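Local coordinates for protein 7beta-hydroxysteroid dehydrogenase (PDB 5GT9) that reduces the 7-oxo group of 7-oxolithocholate with NADPH to give the bile acid ursodeoxycholate, as a homodimeric short-chain dehydrogenase, at residues B[89-94]-B[139-144]; B[114-119]-B[160-165]; B[165-170]-B[181-186]. All blocks are in the same frame, centred on the assembly; numbering follows the deposited sequence.

Contact 1: B[89-94]-B[139-144]. With NAP (NADP nicotinamide-adenine-dinucleotide phosphate), chain D.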
# COMPACT_ATOMS: atom_id res chain seq x y z
N SER B 89 -4.81 12.69 21.28
CA SER B 89 -4.31 11.83 20.22
C SER B 89 -2.82 11.64 20.33
O SER B 89 -2.06 12.63 20.39
CB SER B 89 -4.67 12.40 18.85
OG SER B 89 -4.13 11.63 17.80
N TYR B 90 -2.38 10.39 20.32
CA TYR B 90 -0.97 10.09 20.24
C TYR B 90 -0.59 9.89 18.78
O TYR B 90 -1.00 8.90 18.17
CB TYR B 90 -0.59 8.91 21.10
CG TYR B 90 0.88 8.90 21.46
CD1 TYR B 90 1.37 9.76 22.47
CD2 TYR B 90 1.80 8.12 20.76
CE1 TYR B 90 2.70 9.80 22.78
CE2 TYR B 90 3.14 8.15 21.10
CZ TYR B 90 3.58 8.97 22.13
OH TYR B 90 4.93 9.04 22.46
N VAL B 91 0.16 10.83 18.26
CA VAL B 91 0.46 10.90 16.80
C VAL B 91 1.94 10.57 16.51
O VAL B 91 2.23 9.99 15.46
CB VAL B 91 0.19 12.34 16.28
CG1 VAL B 91 0.41 12.43 14.78
CG2 VAL B 91 -1.27 12.71 16.57
N ALA B 92 2.86 11.00 17.38
CA ALA B 92 4.32 10.87 17.14
C ALA B 92 4.73 9.39 17.01
O ALA B 92 4.20 8.53 17.66
CB ALA B 92 5.14 11.47 18.28
N CYS B 93 5.77 9.19 16.21
CA CYS B 93 6.41 7.88 16.15
C CYS B 93 7.91 8.07 15.98
O CYS B 93 8.37 9.14 15.57
CB CYS B 93 5.77 7.09 14.99
SG CYS B 93 6.43 7.51 13.38
N LEU B 94 8.66 7.03 16.25
CA LEU B 94 10.09 7.00 15.93
C LEU B 94 10.41 5.65 15.36
O LEU B 94 9.99 4.60 15.91
CB LEU B 94 10.94 7.21 17.20
CG LEU B 94 12.47 7.15 17.00
CD1 LEU B 94 12.96 8.23 16.08
CD2 LEU B 94 13.16 7.25 18.33
N ILE B 139 -8.16 9.30 19.98
CA ILE B 139 -7.88 8.65 18.70
C ILE B 139 -6.33 8.56 18.62
O ILE B 139 -5.64 9.58 18.55
CB ILE B 139 -8.37 9.41 17.47
CG1 ILE B 139 -9.86 9.65 17.52
CG2 ILE B 139 -7.95 8.71 16.19
CD1 ILE B 139 -10.42 10.60 16.49
N ASN B 140 -5.84 7.34 18.75
CA ASN B 140 -4.39 7.08 18.59
C ASN B 140 -4.08 6.66 17.18
O ASN B 140 -4.93 6.04 16.54
CB ASN B 140 -3.95 6.03 19.63
CG ASN B 140 -4.06 6.58 21.06
OD1 ASN B 140 -3.80 7.78 21.30
ND2 ASN B 140 -4.47 5.75 22.01
N VAL B 141 -2.85 6.90 16.74
CA VAL B 141 -2.43 6.63 15.38
C VAL B 141 -1.55 5.37 15.37
O VAL B 141 -0.55 5.30 16.10
CB VAL B 141 -1.69 7.77 14.78
CG1 VAL B 141 -1.35 7.43 13.34
CG2 VAL B 141 -2.57 9.03 14.80
N SER B 142 -1.91 4.39 14.57
CA SER B 142 -1.04 3.23 14.36
C SER B 142 -0.59 3.24 12.86
O SER B 142 -0.84 4.18 12.12
CB SER B 142 -1.71 1.94 14.74
OG SER B 142 -0.76 0.84 14.76
N SER B 143 0.04 2.16 12.46
CA SER B 143 0.65 2.06 11.14
C SER B 143 0.37 0.70 10.60
O SER B 143 0.26 -0.27 11.37
CB SER B 143 2.15 2.13 11.29
OG SER B 143 2.73 2.18 10.01
N MET B 144 0.37 0.59 9.26
CA MET B 144 0.15 -0.73 8.67
C MET B 144 1.25 -1.71 9.09
O MET B 144 0.99 -2.93 9.17
CB MET B 144 0.02 -0.65 7.14
CG MET B 144 -1.37 -0.09 6.63
SD MET B 144 -1.33 0.22 4.83
CE MET B 144 -1.78 -1.47 4.34
PA NAP D . 4.11 13.49 11.38
O1A NAP D . 2.66 13.37 10.97
O2A NAP D . 4.87 14.69 10.89
O5B NAP D . 4.21 13.52 12.98
C5B NAP D . 3.67 14.62 13.68
C4B NAP D . 4.71 15.28 14.58
O4B NAP D . 5.02 14.53 15.73
C3B NAP D . 6.02 15.50 13.87
O3B NAP D . 5.91 16.57 12.96
C2B NAP D . 6.97 15.70 15.02
O2B NAP D . 7.27 17.12 15.12
C1B NAP D . 6.21 15.09 16.21
N9A NAP D . 7.14 14.20 16.87
C8A NAP D . 7.89 13.19 16.31
N7A NAP D . 8.68 12.65 17.24
C5A NAP D . 8.46 13.27 18.39
C6A NAP D . 9.02 13.23 19.70
N6A NAP D . 9.98 12.30 20.06
N1A NAP D . 8.48 14.04 20.60
C2A NAP D . 7.51 14.96 20.32
N3A NAP D . 6.98 15.07 19.13
C4A NAP D . 7.42 14.28 18.14
O3 NAP D . 5.07 12.20 11.23
PN NAP D . 4.85 10.78 10.54
O1N NAP D . 6.22 10.08 10.54
O2N NAP D . 4.08 11.03 9.26
O5D NAP D . 4.02 9.98 11.66
C5D NAP D . 2.72 10.41 12.06
C4D NAP D . 1.94 9.16 12.48
O4D NAP D . 1.42 8.52 11.30
C3D NAP D . 2.76 8.12 13.21
O3D NAP D . 2.03 7.60 14.31
C2D NAP D . 3.05 7.07 12.17
O2D NAP D . 3.32 5.77 12.69
C1D NAP D . 1.80 7.15 11.28
N1N NAP D . 2.12 6.68 9.91
C2N NAP D . 2.56 7.58 8.99
C3N NAP D . 2.90 7.16 7.72
C7N NAP D . 3.36 8.10 6.67
O7N NAP D . 3.39 7.64 5.55
N7N NAP D . 3.60 9.43 6.92
C4N NAP D . 2.74 5.82 7.39
C5N NAP D . 2.21 4.93 8.31
C6N NAP D . 1.95 5.39 9.61
P2B NAP D . 8.58 17.63 15.97
O1X NAP D . 8.49 19.17 16.00
O2X NAP D . 8.59 17.09 17.31
O3X NAP D . 9.76 17.25 15.09

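Contact 2: B[114-119]-B[160-165]. With NAP (NADP nicotinamide-adenine-dinucleotide phosphate), chain D.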
# COMPACT_ATOMS: atom_id res chain seq x y z
N VAL B 114 9.26 6.43 22.67
CA VAL B 114 8.27 7.16 21.84
C VAL B 114 7.01 6.32 21.62
O VAL B 114 5.88 6.76 21.84
CB VAL B 114 8.81 7.60 20.45
CG1 VAL B 114 7.76 8.30 19.64
CG2 VAL B 114 10.02 8.54 20.62
N ASN B 115 7.24 5.08 21.23
CA ASN B 115 6.13 4.24 20.77
C ASN B 115 5.37 3.48 21.85
O ASN B 115 4.24 3.03 21.59
CB ASN B 115 6.56 3.28 19.72
CG ASN B 115 7.32 3.92 18.56
OD1 ASN B 115 6.93 4.98 18.05
ND2 ASN B 115 8.35 3.30 18.14
N VAL B 116 5.99 3.28 23.03
CA VAL B 116 5.43 2.47 24.08
C VAL B 116 5.27 3.26 25.36
O VAL B 116 4.13 3.35 25.92
CB VAL B 116 6.25 1.14 24.34
CG1 VAL B 116 5.64 0.29 25.42
CG2 VAL B 116 6.28 0.32 23.07
N VAL B 117 6.38 3.75 25.92
CA VAL B 117 6.32 4.25 27.32
C VAL B 117 5.60 5.60 27.40
O VAL B 117 4.67 5.75 28.21
CB VAL B 117 7.70 4.32 27.98
CG1 VAL B 117 7.63 4.94 29.40
CG2 VAL B 117 8.27 2.91 28.03
N THR B 118 6.04 6.58 26.63
CA THR B 118 5.40 7.90 26.59
C THR B 118 3.95 7.74 26.17
O THR B 118 3.03 8.30 26.80
CB THR B 118 6.17 8.93 25.75
OG1 THR B 118 7.51 9.05 26.22
CG2 THR B 118 5.50 10.28 25.77
N PHE B 119 3.75 6.89 25.15
CA PHE B 119 2.43 6.55 24.70
C PHE B 119 1.50 6.12 25.87
O PHE B 119 0.41 6.72 26.09
CB PHE B 119 2.46 5.47 23.62
CG PHE B 119 1.16 4.76 23.46
CD1 PHE B 119 0.10 5.44 22.90
CD2 PHE B 119 0.99 3.47 23.87
CE1 PHE B 119 -1.13 4.84 22.78
CE2 PHE B 119 -0.24 2.85 23.71
CZ PHE B 119 -1.31 3.59 23.16
N LYS B 160 4.16 0.05 17.05
CA LYS B 160 2.84 0.43 16.48
C LYS B 160 1.77 -0.68 16.77
O LYS B 160 0.58 -0.38 16.94
CB LYS B 160 2.95 0.72 14.98
CG LYS B 160 3.84 1.92 14.66
CD LYS B 160 3.61 3.16 15.55
CE LYS B 160 2.35 3.89 15.25
NZ LYS B 160 2.31 5.28 15.76
N ALA B 161 2.20 -1.93 16.80
CA ALA B 161 1.34 -3.06 17.22
C ALA B 161 0.90 -2.87 18.66
O ALA B 161 -0.27 -3.16 19.02
CB ALA B 161 2.06 -4.39 17.03
N PHE B 162 1.83 -2.45 19.51
CA PHE B 162 1.49 -2.21 20.92
C PHE B 162 0.41 -1.12 20.97
O PHE B 162 -0.62 -1.28 21.65
CB PHE B 162 2.75 -1.78 21.69
CG PHE B 162 2.53 -1.63 23.19
CD1 PHE B 162 2.00 -0.47 23.70
CD2 PHE B 162 2.89 -2.63 24.03
CE1 PHE B 162 1.76 -0.36 25.09
CE2 PHE B 162 2.67 -2.51 25.43
CZ PHE B 162 2.10 -1.39 25.91
N ILE B 163 0.62 -0.03 20.26
CA ILE B 163 -0.40 1.04 20.19
C ILE B 163 -1.72 0.53 19.70
O ILE B 163 -2.85 0.85 20.28
CB ILE B 163 0.10 2.27 19.39
CG1 ILE B 163 1.22 2.98 20.13
CG2 ILE B 163 -1.05 3.26 19.18
CD1 ILE B 163 1.99 3.97 19.32
N LEU B 164 -1.67 -0.23 18.57
CA LEU B 164 -2.86 -0.78 17.97
C LEU B 164 -3.64 -1.64 18.97
O LEU B 164 -4.85 -1.42 19.26
CB LEU B 164 -2.49 -1.62 16.72
CG LEU B 164 -3.64 -2.33 15.99
CD1 LEU B 164 -4.62 -1.31 15.44
CD2 LEU B 164 -2.97 -3.14 14.86
N LYS B 165 -2.99 -2.67 19.52
CA LYS B 165 -3.76 -3.56 20.40
C LYS B 165 -4.14 -2.95 21.74
O LYS B 165 -5.25 -3.25 22.28
CB LYS B 165 -2.95 -4.88 20.60
CG LYS B 165 -2.79 -5.72 19.33
CD LYS B 165 -4.03 -6.22 18.67
CE LYS B 165 -3.79 -6.60 17.22
NZ LYS B 165 -5.06 -6.69 16.48
PA NAP D . 4.11 13.49 11.38
O1A NAP D . 2.66 13.37 10.97
O2A NAP D . 4.87 14.69 10.89
O5B NAP D . 4.21 13.52 12.98
C5B NAP D . 3.67 14.62 13.68
C4B NAP D . 4.71 15.28 14.58
O4B NAP D . 5.02 14.53 15.73
C3B NAP D . 6.02 15.50 13.87
O3B NAP D . 5.91 16.57 12.96
C2B NAP D . 6.97 15.70 15.02
O2B NAP D . 7.27 17.12 15.12
C1B NAP D . 6.21 15.09 16.21
N9A NAP D . 7.14 14.20 16.87
C8A NAP D . 7.89 13.19 16.31
N7A NAP D . 8.68 12.65 17.24
C5A NAP D . 8.46 13.27 18.39
C6A NAP D . 9.02 13.23 19.70
N6A NAP D . 9.98 12.30 20.06
N1A NAP D . 8.48 14.04 20.60
C2A NAP D . 7.51 14.96 20.32
N3A NAP D . 6.98 15.07 19.13
C4A NAP D . 7.42 14.28 18.14
O3 NAP D . 5.07 12.20 11.23
PN NAP D . 4.85 10.78 10.54
O1N NAP D . 6.22 10.08 10.54
O2N NAP D . 4.08 11.03 9.26
O5D NAP D . 4.02 9.98 11.66
C5D NAP D . 2.72 10.41 12.06
C4D NAP D . 1.94 9.16 12.48
O4D NAP D . 1.42 8.52 11.30
C3D NAP D . 2.76 8.12 13.21
O3D NAP D . 2.03 7.60 14.31
C2D NAP D . 3.05 7.07 12.17
O2D NAP D . 3.32 5.77 12.69
C1D NAP D . 1.80 7.15 11.28
N1N NAP D . 2.12 6.68 9.91
C2N NAP D . 2.56 7.58 8.99
C3N NAP D . 2.90 7.16 7.72
C7N NAP D . 3.36 8.10 6.67
O7N NAP D . 3.39 7.64 5.55
N7N NAP D . 3.60 9.43 6.92
C4N NAP D . 2.74 5.82 7.39
C5N NAP D . 2.21 4.93 8.31
C6N NAP D . 1.95 5.39 9.61
P2B NAP D . 8.58 17.63 15.97
O1X NAP D . 8.49 19.17 16.00
O2X NAP D . 8.59 17.09 17.31
O3X NAP D . 9.76 17.25 15.09
O HOH W 1 4.19 5.78 17.76

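Contact 3: B[165-170]-B[181-186]. With NAP (NADP nicotinamide-adenine-dinucleotide phosphate), chain D.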
# COMPACT_ATOMS: atom_id res chain seq x y z
N LYS B 165 -2.99 -2.67 19.52
CA LYS B 165 -3.76 -3.56 20.40
C LYS B 165 -4.14 -2.95 21.74
O LYS B 165 -5.25 -3.25 22.28
CB LYS B 165 -2.95 -4.88 20.60
CG LYS B 165 -2.79 -5.72 19.33
CD LYS B 165 -4.03 -6.22 18.67
CE LYS B 165 -3.79 -6.60 17.22
NZ LYS B 165 -5.06 -6.69 16.48
N MET B 166 -3.37 -2.00 22.28
CA MET B 166 -3.75 -1.37 23.54
C MET B 166 -4.98 -0.49 23.30
O MET B 166 -5.92 -0.49 24.11
CB MET B 166 -2.67 -0.47 24.10
CG MET B 166 -2.97 0.10 25.48
SD MET B 166 -2.74 -1.26 26.66
CE MET B 166 -3.71 -0.65 28.04
N THR B 167 -4.99 0.21 22.17
CA THR B 167 -6.07 1.16 21.86
C THR B 167 -7.34 0.39 21.50
O THR B 167 -8.45 0.81 21.90
CB THR B 167 -5.67 2.15 20.79
OG1 THR B 167 -4.48 2.84 21.19
CG2 THR B 167 -6.80 3.17 20.59
N GLU B 168 -7.21 -0.78 20.83
CA GLU B 168 -8.37 -1.66 20.50
C GLU B 168 -8.97 -2.13 21.77
O GLU B 168 -10.23 -2.08 21.92
CB GLU B 168 -7.96 -2.86 19.66
CG GLU B 168 -7.57 -2.50 18.22
CD GLU B 168 -7.16 -3.63 17.34
OE1 GLU B 168 -6.67 -4.65 17.81
OE2 GLU B 168 -7.30 -3.53 16.06
N ALA B 169 -8.14 -2.58 22.72
CA ALA B 169 -8.71 -3.01 24.02
C ALA B 169 -9.55 -1.92 24.68
O ALA B 169 -10.73 -2.19 25.11
CB ALA B 169 -7.60 -3.51 24.98
N VAL B 170 -8.98 -0.74 24.80
CA VAL B 170 -9.56 0.39 25.51
C VAL B 170 -10.81 0.88 24.76
O VAL B 170 -11.83 1.23 25.38
CB VAL B 170 -8.58 1.55 25.74
CG1 VAL B 170 -9.22 2.72 26.40
CG2 VAL B 170 -7.42 1.09 26.62
N VAL B 181 -13.25 6.04 22.11
CA VAL B 181 -11.87 5.76 21.78
C VAL B 181 -11.82 4.98 20.47
O VAL B 181 -12.64 4.06 20.21
CB VAL B 181 -11.23 4.92 22.93
CG1 VAL B 181 -9.84 4.40 22.56
CG2 VAL B 181 -11.15 5.77 24.19
N GLU B 182 -10.79 5.29 19.70
CA GLU B 182 -10.57 4.69 18.39
C GLU B 182 -9.06 4.66 18.11
O GLU B 182 -8.33 5.54 18.55
CB GLU B 182 -11.21 5.54 17.29
CG GLU B 182 -11.16 4.95 15.91
CD GLU B 182 -11.52 5.95 14.86
OE1 GLU B 182 -12.47 6.76 15.07
OE2 GLU B 182 -10.79 6.00 13.82
N VAL B 183 -8.65 3.65 17.36
CA VAL B 183 -7.30 3.66 16.76
C VAL B 183 -7.51 3.74 15.28
O VAL B 183 -8.33 2.98 14.72
CB VAL B 183 -6.43 2.44 17.20
CG1 VAL B 183 -7.12 1.10 17.10
CG2 VAL B 183 -5.11 2.41 16.43
N ILE B 184 -6.75 4.60 14.65
CA ILE B 184 -6.74 4.68 13.16
C ILE B 184 -5.34 4.36 12.67
O ILE B 184 -4.33 4.92 13.16
CB ILE B 184 -7.22 6.06 12.63
CG1 ILE B 184 -7.38 5.94 11.07
CG2 ILE B 184 -6.29 7.17 13.05
CD1 ILE B 184 -8.50 6.73 10.49
N THR B 185 -5.30 3.36 11.77
CA THR B 185 -4.06 2.73 11.30
C THR B 185 -3.78 3.32 9.91
O THR B 185 -4.62 3.20 9.02
CB THR B 185 -4.23 1.22 11.22
OG1 THR B 185 -4.38 0.71 12.56
CG2 THR B 185 -3.05 0.57 10.55
N LEU B 186 -2.69 4.09 9.80
CA LEU B 186 -2.31 4.69 8.55
C LEU B 186 -1.38 3.83 7.69
O LEU B 186 -0.56 3.09 8.19
CB LEU B 186 -1.61 6.04 8.84
CG LEU B 186 -2.40 7.06 9.65
CD1 LEU B 186 -1.76 8.45 9.57
CD2 LEU B 186 -3.86 7.12 9.40
PA NAP D . 4.11 13.49 11.38
O1A NAP D . 2.66 13.37 10.97
O2A NAP D . 4.87 14.69 10.89
O5B NAP D . 4.21 13.52 12.98
C5B NAP D . 3.67 14.62 13.68
C4B NAP D . 4.71 15.28 14.58
O4B NAP D . 5.02 14.53 15.73
C3B NAP D . 6.02 15.50 13.87
O3B NAP D . 5.91 16.57 12.96
C2B NAP D . 6.97 15.70 15.02
O2B NAP D . 7.27 17.12 15.12
C1B NAP D . 6.21 15.09 16.21
N9A NAP D . 7.14 14.20 16.87
C8A NAP D . 7.89 13.19 16.31
N7A NAP D . 8.68 12.65 17.24
C5A NAP D . 8.46 13.27 18.39
C6A NAP D . 9.02 13.23 19.70
N6A NAP D . 9.98 12.30 20.06
N1A NAP D . 8.48 14.04 20.60
C2A NAP D . 7.51 14.96 20.32
N3A NAP D . 6.98 15.07 19.13
C4A NAP D . 7.42 14.28 18.14
O3 NAP D . 5.07 12.20 11.23
PN NAP D . 4.85 10.78 10.54
O1N NAP D . 6.22 10.08 10.54
O2N NAP D . 4.08 11.03 9.26
O5D NAP D . 4.02 9.98 11.66
C5D NAP D . 2.72 10.41 12.06
C4D NAP D . 1.94 9.16 12.48
O4D NAP D . 1.42 8.52 11.30
C3D NAP D . 2.76 8.12 13.21
O3D NAP D . 2.03 7.60 14.31
C2D NAP D . 3.05 7.07 12.17
O2D NAP D . 3.32 5.77 12.69
C1D NAP D . 1.80 7.15 11.28
N1N NAP D . 2.12 6.68 9.91
C2N NAP D . 2.56 7.58 8.99
C3N NAP D . 2.90 7.16 7.72
C7N NAP D . 3.36 8.10 6.67
O7N NAP D . 3.39 7.64 5.55
N7N NAP D . 3.60 9.43 6.92
C4N NAP D . 2.74 5.82 7.39
C5N NAP D . 2.21 4.93 8.31
C6N NAP D . 1.95 5.39 9.61
P2B NAP D . 8.58 17.63 15.97
O1X NAP D . 8.49 19.17 16.00
O2X NAP D . 8.59 17.09 17.31
O3X NAP D . 9.76 17.25 15.09

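Contact 1: B[89-94]-B[139-144]
Ser89 and Asn140 each reach across to the neighbouring strand, and their first torsions decide how: in Ser89 the hydroxyl stands opposite its own backbone N (chi1 177°), which swings OG over to the carbonyl of Ile139, whereas in Asn140 CG turns away from its carbonyl carbon (chi1 -66°) and delivers OD1 to the amide of Tyr90. The two strands, 85-90 and 136-143, are parallel neighbours in the middle of the Rossmann-fold sheet of this short-chain dehydrogenase. A regular ladder would join Tyr90 N to Ile139 O, but here those atoms lie 3.8 Å apart and side chains take over both. Ser89 OG gives its proton to Ile139 O at 2.7 Å, arriving almost in line with the carbonyl bond, while Tyr90 N donates to Asn140 OD1 at 3.1 Å, in the carbonyl plane of the amide. Serine suits its place as a short donor, and asparagine because its other end, ND2, can bind Thr167 OG1 on helix 154-173. The ladder resumes one step on, with Val141 N bonded to Tyr90 O at 3.1 Å. Next to this rung Val91 and Val141 pack their CG2 methyls at 4.3 Å; Val91 lies against Val20 and Phe24 of helix 19-30, and Val141 against Leu186. The Tyr90 ring leads away, and its hydroxyl is bonded to Val114 O. Beyond the last rung the chain leaves strand 85-90 for a loop at the C-terminal edge of the sheet, where dinucleotides bind in Rossmann folds. NADP enters there: the hydroxyl O3D of its nicotinamide ribose donates to Val91 O at 2.7 Å, and Val141 CG1 touches the same sugar. Farther along, the inferred transition-state stabiliser Ser143, hydrogen-bonded to Tyr156 OH, places OG 3.3 Å from C5N of the nicotinamide.

Contact 2: B[114-119]-B[160-165]
Lys160 belongs to the Tyr-x-x-x-Lys motif of the short-chain dehydrogenases, on helix 154-173, and the neighbouring helix 105-133 supplies Asn115 across from it. One water lies between the two, 2.9 Å from Asn115 OD1, and accepts from Lys160 NZ at 2.8 Å. The lysine chain starts away from the other helix, but its bends at chi2 and chi3 (-45° and -73°) bring NZ round to the nicotinamide ribose of NADP, where it also donates to O3D at 2.8 Å and, weakly, to O2D. A further bond to Val141 O holds NZ in place, while Asn115 ND2 is held by Leu94 O.

Farther from the cofactor the helix segments, whose N-to-C directions differ by 45°, pack through hydrocarbon. Ile163 sets CG1 squarely over the Phe119 ring, 3.6 Å from its centroid, a CH-pi contact. Val116 does the same to Phe162, with CG1 3.9 Å from the ring centroid, and Phe119 CE2 approaches the edge of that second ring. Flat rings and branched chains suit such close layering. Around Asn115 the helix widens into a pi-type turn, and Asn115 O, buried against Ile163 CD1 at 3.3 Å, has no hydrogen-bond partner.

Asparagine, water and lysine in this order are consistent with the Asn-Ser-Tyr-Lys catalytic tetrad of the family, in which the lysine probably assists Tyr156.

Contact 3: B[165-170]-B[181-186]
The second half of a beta-alpha-beta crossover of the Rossmann fold closes here: helix 154-173 returns from strand 136-143 and lies against strand 179-186, which runs next to that first strand in the sheet. Their short segments meet at 149°, nearly antiparallel, with axes 7.2 Å apart. Thr167 is the central residue. Its CG2, directed away from its backbone N, presses between the strand residues, 3.5 Å from Val183 CB, tighter than usual for two carbons, and 3.8 Å from Val181 CG1. The same methyl also sits on the carbonyl Glu182 O. Threonine suits this place because its other branch is polar: OG1 turns back to Ile163 O, one helical turn earlier, leaving the methyl for the strand.

Val183 places CG1 between its backbone N and carbonyl carbon (chi1 47°), which turns that methyl toward Glu168 CG at 3.8 Å. At the end of the segment Val170 CG1 meets Val181 CG2 at 4.2 Å, a looser pairing of two branched residues. Glu168 thus uses its stem for packing and its carboxylate elsewhere: OE1 forms a salt bridge with Lys165 NZ at 2.9 Å, using its syn lone pair, while OE2 is bonded to Ser230 OG. With an alanine at Glu168, Lys165 is likely to lose its charge partner and Ser230 its bond, and a gap is likely to open beside Val183 CG1.

Apolar carbon thus meets the strand while Thr167 OG1 and the Glu168 carboxylate find their partners elsewhere, so helix and strand are held by close fit, without a single hydrogen bond between these segments.

In the fold
From the N terminus, strand 85-90 comes first; the chain then runs through helix 105-133 and returns as strand 136-143, and contact 1 closes that loop between adjacent strands. Contact 2 crosses it: its first segment lies inside the loop, its second in helix 154-173, beyond strand 136-143. The crossing ties both helices, on one side of the sheet, to each other and to the strand ends beside NADP. Contact 3 follows both in series, closing a short loop from helix 154-173 to strand 179-186, and shares Lys165 with contact 2. Ser142 N to Ile184 O continues the sheet from contact 1 into contact 3, while Phe119 against Thr167 joins contacts 2 and 3.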